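Non-ribosomal peptide synthetase (Methanobrevibacter ruminantium, PDB 6VTJ) probably carries a peptidyl intermediate on its phosphopantetheine arm and releases it by NAD(P)H-dependent reduction of the thioester, as a carrier-reductase di-domain. Local coordinates at residues A[99-113]-A[276-288]. Residues are numbered along the deposited sequence; the frame is centred on the assembly and turned at random.
Sequences KNYNYGEINELLQEN and EYDERTLYYEQDL
Y103 and Y283 form an offset stack, with ring centroids 4.7 Å apart and planes inclined by 23°. Y283 CB also makes a CH-pi contact over the face of the Y103 ring, 3.9 Å from its centroid; Y101 CD2 covers the opposite face, so the ring is sandwiched. Y283 reaches this position because its chi1 of -175° swings CG away from the backbone nitrogen and over towards Y103, whose hydroxyl bonds I98. Apolar contacts continue along helix 104-111: I106 CG2 meets L282 CD2 at 3.7 Å, and L110 CD1 reaches L282 CB. This helix thereby docks on the loop joining strand 252-258 to helix 291-308 of the reductase's Rossmann-type fold, and I106 also touches L304 of that helix. Three waters bridge the N107 amide to the backbone of L282 and Y283. Two direct hydrogen bonds close the far end. R280 NH1 donates to N113 O (3.0 Å, 157° at the hydrogen), in the guanidinium plane, and N113 ND2 donates to E279 O (2.9 Å) from above the carbonyl plane. R280 NH1 also bonds Q457, while D278 OD2 offers only charge attraction to NH2. Replacing R280 by leucine removes the guanidinium, which would probably cost D278 this charge partner and N113 O one of its donors.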
loop_
_atom_site.group_PDB
_atom_site.type_symbol
_atom_site.label_atom_id
_atom_site.label_comp_id
_atom_site.label_asym_id
_atom_site.label_seq_id
_atom_site.Cartn_x
_atom_site.Cartn_y
_atom_site.Cartn_z
ATOM N N LYS A 99 3.584 -21.015 5.922
ATOM C CA LYS A 99 4.409 -21.834 6.804
ATOM C C LYS A 99 5.005 -23.062 6.119
ATOM O O LYS A 99 5.992 -23.609 6.621
ATOM C CB LYS A 99 3.595 -22.270 8.024
ATOM C CG LYS A 99 3.236 -21.128 8.958
ATOM C CD LYS A 99 2.254 -21.592 10.014
ATOM C CE LYS A 99 1.978 -20.509 11.048
ATOM N NZ LYS A 99 0.658 -20.720 11.726
ATOM N N ASN A 100 4.448 -23.505 4.992
ATOM C CA ASN A 100 4.933 -24.719 4.329
ATOM C C ASN A 100 6.041 -24.331 3.356
ATOM O O ASN A 100 5.874 -24.311 2.135
ATOM C CB ASN A 100 3.799 -25.447 3.621
ATOM C CG ASN A 100 4.289 -26.636 2.827
ATOM O OD1 ASN A 100 5.051 -27.468 3.341
ATOM N ND2 ASN A 100 3.881 -26.715 1.559
ATOM N N TYR A 101 7.206 -24.030 3.918
ATOM C CA TYR A 101 8.282 -23.449 3.130
ATOM C C TYR A 101 9.560 -23.542 3.935
ATOM O O TYR A 101 9.545 -23.393 5.162
ATOM C CB TYR A 101 7.978 -21.985 2.769
ATOM C CG TYR A 101 8.756 -21.453 1.576
ATOM C CD1 TYR A 101 8.262 -21.584 0.282
ATOM C CD2 TYR A 101 9.963 -20.806 1.747
ATOM C CE1 TYR A 101 8.960 -21.091 -0.806
ATOM C CE2 TYR A 101 10.677 -20.312 0.660
ATOM C CZ TYR A 101 10.171 -20.460 -0.611
ATOM O OH TYR A 101 10.871 -19.975 -1.688
ATOM N N ASN A 102 10.653 -23.802 3.237
ATOM C CA ASN A 102 11.986 -23.808 3.817
ATOM C C ASN A 102 12.644 -22.468 3.487
ATOM O O ASN A 102 13.030 -22.226 2.342
ATOM C CB ASN A 102 12.791 -24.986 3.270
ATOM C CG ASN A 102 14.050 -25.249 4.069
ATOM O OD1 ASN A 102 14.701 -24.313 4.549
ATOM N ND2 ASN A 102 14.414 -26.524 4.205
ATOM N N TYR A 103 12.774 -21.600 4.484
ATOM C CA TYR A 103 13.339 -20.270 4.274
ATOM C C TYR A 103 14.862 -20.229 4.397
ATOM O O TYR A 103 15.427 -19.140 4.487
ATOM C CB TYR A 103 12.713 -19.272 5.255
ATOM C CG TYR A 103 11.243 -19.004 4.983
ATOM C CD1 TYR A 103 10.850 -18.014 4.086
ATOM C CD2 TYR A 103 10.252 -19.741 5.616
ATOM C CE1 TYR A 103 9.508 -17.761 3.831
ATOM C CE2 TYR A 103 8.893 -19.501 5.356
ATOM C CZ TYR A 103 8.536 -18.507 4.463
ATOM O OH TYR A 103 7.206 -18.263 4.199
ATOM N N GLY A 104 15.541 -21.377 4.393
ATOM C CA GLY A 104 16.977 -21.371 4.626
ATOM C C GLY A 104 17.755 -20.614 3.567
ATOM O O GLY A 104 18.577 -19.746 3.883
ATOM N N GLU A 105 17.505 -20.929 2.290
ATOM C CA GLU A 105 18.287 -20.333 1.208
ATOM C C GLU A 105 18.031 -18.831 1.075
ATOM O O GLU A 105 18.965 -18.039 0.847
ATOM C CB GLU A 105 17.965 -21.041 -0.105
ATOM C CG GLU A 105 18.594 -22.415 -0.240
ATOM C CD GLU A 105 18.579 -22.911 -1.672
ATOM O OE1 GLU A 105 17.673 -23.704 -2.024
ATOM O OE2 GLU A 105 19.472 -22.501 -2.449
ATOM N N ILE A 106 16.768 -18.427 1.185
ATOM C CA ILE A 106 16.439 -17.006 1.190
ATOM C C ILE A 106 17.182 -16.291 2.315
ATOM O O ILE A 106 17.776 -15.233 2.103
ATOM C CB ILE A 106 14.915 -16.818 1.299
ATOM C CG1 ILE A 106 14.265 -17.056 -0.056
ATOM C CG2 ILE A 106 14.583 -15.450 1.841
ATOM C CD1 ILE A 106 12.776 -16.911 -0.045
ATOM N N ASN A 107 17.159 -16.864 3.528
ATOM C CA ASN A 107 17.796 -16.225 4.680
ATOM C C ASN A 107 19.304 -16.103 4.481
ATOM O O ASN A 107 19.923 -15.097 4.877
ATOM C CB ASN A 107 17.476 -17.011 5.954
ATOM C CG ASN A 107 16.076 -16.734 6.467
ATOM O OD1 ASN A 107 15.507 -15.691 6.149
ATOM N ND2 ASN A 107 15.514 -17.652 7.271
ATOM N N GLU A 108 19.910 -17.114 3.854
ATOM C CA GLU A 108 21.328 -17.037 3.524
ATOM C C GLU A 108 21.606 -15.880 2.570
ATOM O O GLU A 108 22.600 -15.158 2.729
ATOM C CB GLU A 108 21.800 -18.362 2.922
ATOM C CG GLU A 108 22.485 -19.286 3.925
ATOM N N LEU A 109 20.751 -15.696 1.563
ATOM C CA LEU A 109 20.938 -14.560 0.664
ATOM C C LEU A 109 20.766 -13.247 1.415
ATOM O O LEU A 109 21.550 -12.307 1.238
ATOM C CB LEU A 109 19.945 -14.622 -0.497
ATOM C CG LEU A 109 20.225 -15.446 -1.747
ATOM C CD1 LEU A 109 19.318 -14.960 -2.868
ATOM C CD2 LEU A 109 21.691 -15.382 -2.157
ATOM N N LEU A 110 19.736 -13.171 2.258
ATOM C CA LEU A 110 19.483 -11.970 3.042
ATOM C C LEU A 110 20.707 -11.588 3.867
ATOM O O LEU A 110 21.006 -10.397 4.028
ATOM C CB LEU A 110 18.252 -12.177 3.936
ATOM C CG LEU A 110 16.926 -12.217 3.170
ATOM C CD1 LEU A 110 15.702 -12.465 4.068
ATOM C CD2 LEU A 110 16.755 -10.938 2.343
ATOM N N GLN A 111 21.445 -12.588 4.376
ATOM C CA GLN A 111 22.641 -12.287 5.162
ATOM C C GLN A 111 23.716 -11.564 4.352
ATOM O O GLN A 111 24.562 -10.888 4.940
ATOM C CB GLN A 111 23.230 -13.559 5.781
ATOM C CG GLN A 111 22.458 -14.080 6.985
ATOM C CD GLN A 111 21.735 -12.969 7.743
ATOM O OE1 GLN A 111 22.363 -12.102 8.369
ATOM N NE2 GLN A 111 20.403 -12.989 7.687
ATOM N N GLU A 112 23.680 -11.651 3.030
ATOM C CA GLU A 112 24.619 -10.911 2.207
ATOM C C GLU A 112 24.251 -9.437 2.061
ATOM O O GLU A 112 25.050 -8.681 1.502
ATOM C CB GLU A 112 24.723 -11.555 0.818
ATOM C CG GLU A 112 24.916 -13.070 0.842
ATOM C CD GLU A 112 25.041 -13.668 -0.555
ATOM O OE1 GLU A 112 24.919 -12.915 -1.545
ATOM O OE2 GLU A 112 25.263 -14.896 -0.669
ATOM N N ASN A 113 23.084 -9.008 2.564
ATOM C CA ASN A 113 22.564 -7.656 2.319
ATOM C C ASN A 113 23.060 -6.701 3.412
ATOM O O ASN A 113 22.332 -6.296 4.318
ATOM C CB ASN A 113 21.037 -7.672 2.235
ATOM C CG ASN A 113 20.468 -6.321 1.818
ATOM O OD1 ASN A 113 21.098 -5.600 1.049
ATOM N ND2 ASN A 113 19.289 -5.959 2.345
ATOM N N GLU A 276 15.398 -9.264 14.791
ATOM C CA GLU A 276 15.544 -7.903 14.300
ATOM C C GLU A 276 14.582 -7.693 13.143
ATOM O O GLU A 276 14.120 -8.643 12.511
ATOM C CB GLU A 276 16.979 -7.629 13.841
ATOM C CG GLU A 276 17.945 -7.368 14.973
ATOM C CD GLU A 276 19.328 -7.916 14.695
ATOM O OE1 GLU A 276 19.476 -9.157 14.608
ATOM O OE2 GLU A 276 20.269 -7.102 14.555
ATOM N N TYR A 277 14.284 -6.430 12.867
ATOM C CA TYR A 277 13.290 -6.078 11.859
ATOM C C TYR A 277 13.944 -5.059 10.932
ATOM O O TYR A 277 13.737 -3.845 11.061
ATOM C CB TYR A 277 12.026 -5.562 12.522
ATOM C CG TYR A 277 11.720 -6.292 13.806
ATOM C CD1 TYR A 277 11.094 -7.539 13.788
ATOM C CD2 TYR A 277 12.092 -5.756 15.039
ATOM C CE1 TYR A 277 10.827 -8.222 14.967
ATOM C CE2 TYR A 277 11.823 -6.422 16.218
ATOM C CZ TYR A 277 11.181 -7.653 16.181
ATOM O OH TYR A 277 10.915 -8.324 17.360
ATOM N N ASP A 278 14.737 -5.568 9.993
ATOM C CA ASP A 278 15.550 -4.727 9.137
ATOM C C ASP A 278 15.546 -5.308 7.729
ATOM O O ASP A 278 14.770 -6.218 7.413
ATOM C CB ASP A 278 16.964 -4.590 9.711
ATOM C CG ASP A 278 17.704 -5.917 9.787
ATOM O OD1 ASP A 278 17.290 -6.910 9.150
ATOM O OD2 ASP A 278 18.739 -5.962 10.474
ATOM N N GLU A 279 16.437 -4.772 6.890
ATOM C CA GLU A 279 16.585 -5.127 5.478
ATOM C C GLU A 279 17.116 -6.548 5.264
ATOM O O GLU A 279 17.240 -6.988 4.109
ATOM C CB GLU A 279 17.503 -4.110 4.794
ATOM C CG GLU A 279 16.924 -2.683 4.717
ATOM C CD GLU A 279 17.382 -1.740 5.858
ATOM O OE1 GLU A 279 17.717 -2.209 6.966
ATOM O OE2 GLU A 279 17.363 -0.504 5.662
ATOM N N ARG A 280 17.425 -7.275 6.340
ATOM C CA ARG A 280 17.816 -8.676 6.254
ATOM C C ARG A 280 16.739 -9.610 6.803
ATOM O O ARG A 280 17.012 -10.787 7.056
ATOM C CB ARG A 280 19.151 -8.882 6.974
ATOM C CG ARG A 280 20.321 -8.226 6.208
ATOM C CD ARG A 280 21.665 -8.408 6.933
ATOM N NE ARG A 280 21.680 -7.675 8.192
ATOM C CZ ARG A 280 22.013 -6.388 8.296
ATOM N NH1 ARG A 280 22.379 -5.702 7.214
ATOM N NH2 ARG A 280 21.981 -5.789 9.479
ATOM N N THR A 281 15.513 -9.117 6.960
ATOM C CA THR A 281 14.418 -9.873 7.545
ATOM C C THR A 281 13.336 -10.141 6.503
ATOM O O THR A 281 12.883 -9.218 5.814
ATOM C CB THR A 281 13.813 -9.109 8.731
ATOM O OG1 THR A 281 14.850 -8.705 9.640
ATOM C CG2 THR A 281 12.809 -9.979 9.459
ATOM N N LEU A 282 12.899 -11.398 6.403
ATOM C CA LEU A 282 11.678 -11.684 5.660
ATOM C C LEU A 282 10.645 -12.295 6.593
ATOM O O LEU A 282 9.725 -11.603 7.029
ATOM C CB LEU A 282 11.939 -12.607 4.466
ATOM C CG LEU A 282 10.733 -13.090 3.645
ATOM C CD1 LEU A 282 9.943 -11.968 3.074
ATOM C CD2 LEU A 282 11.218 -13.964 2.526
ATOM N N TYR A 283 10.793 -13.575 6.924
ATOM C CA TYR A 283 9.779 -14.315 7.658
ATOM C C TYR A 283 10.231 -14.619 9.078
ATOM O O TYR A 283 11.303 -15.196 9.282
ATOM C CB TYR A 283 9.453 -15.622 6.948
ATOM C CG TYR A 283 8.326 -16.366 7.610
ATOM C CD1 TYR A 283 7.079 -15.786 7.715
ATOM C CD2 TYR A 283 8.512 -17.640 8.146
ATOM C CE1 TYR A 283 6.025 -16.446 8.308
ATOM C CE2 TYR A 283 7.449 -18.328 8.752
ATOM C CZ TYR A 283 6.206 -17.718 8.826
ATOM O OH TYR A 283 5.122 -18.341 9.420
ATOM N N TYR A 284 9.384 -14.279 10.051
ATOM C CA TYR A 284 9.608 -14.661 11.443
ATOM C C TYR A 284 8.277 -14.957 12.151
ATOM O O TYR A 284 8.131 -14.671 13.345
ATOM C CB TYR A 284 10.405 -13.569 12.181
ATOM C CG TYR A 284 9.762 -12.199 12.118
ATOM C CD1 TYR A 284 9.845 -11.416 10.965
ATOM C CD2 TYR A 284 9.051 -11.692 13.204
ATOM C CE1 TYR A 284 9.238 -10.164 10.902
ATOM C CE2 TYR A 284 8.462 -10.455 13.153
ATOM C CZ TYR A 284 8.552 -9.691 12.003
ATOM O OH TYR A 284 7.940 -8.457 11.954
ATOM N N GLU A 285 7.297 -15.495 11.420
ATOM C CA GLU A 285 5.947 -15.764 11.938
ATOM C C GLU A 285 5.286 -14.510 12.511
ATOM O O GLU A 285 4.671 -14.533 13.583
ATOM C CB GLU A 285 5.963 -16.900 12.963
ATOM C CG GLU A 285 5.762 -18.237 12.287
ATOM C CD GLU A 285 5.891 -19.426 13.211
ATOM O OE1 GLU A 285 5.079 -19.532 14.158
ATOM O OE2 GLU A 285 6.811 -20.253 12.975
ATOM N N GLN A 286 5.407 -13.410 11.774
ATOM C CA GLN A 286 4.663 -12.196 12.058
ATOM C C GLN A 286 3.213 -12.368 11.614
ATOM O O GLN A 286 2.859 -13.308 10.893
ATOM C CB GLN A 286 5.302 -10.988 11.356
ATOM C CG GLN A 286 5.268 -11.041 9.816
ATOM C CD GLN A 286 6.529 -11.679 9.185
ATOM O OE1 GLN A 286 6.988 -12.727 9.625
ATOM N NE2 GLN A 286 7.080 -11.033 8.149
ATOM N N ASP A 287 2.370 -11.443 12.050
ATOM C CA ASP A 287 0.945 -11.462 11.705
ATOM C C ASP A 287 0.768 -11.138 10.223
ATOM O O ASP A 287 1.033 -10.016 9.782
ATOM C CB ASP A 287 0.198 -10.471 12.596
ATOM C CG ASP A 287 -1.273 -10.325 12.245
ATOM O OD1 ASP A 287 -1.872 -11.235 11.636
ATOM O OD2 ASP A 287 -1.839 -9.270 12.595
ATOM N N LEU A 288 0.326 -12.121 9.448
ATOM C CA LEU A 288 0.104 -11.971 8.017
ATOM C C LEU A 288 -1.346 -12.254 7.654
ATOM O O LEU A 288 -1.633 -12.800 6.590
ATOM C CB LEU A 288 1.047 -12.883 7.230
ATOM C CG LEU A 288 2.518 -12.458 7.297
ATOM C CD1 LEU A 288 3.453 -13.550 6.771
ATOM C CD2 LEU A 288 2.707 -11.176 6.530
HETATM O O HOH W 1 12.694 -17.258 8.055
HETATM O O HOH W 2 14.022 -13.657 7.779
HETATM O O HOH W 3 12.666 -15.355 5.859
#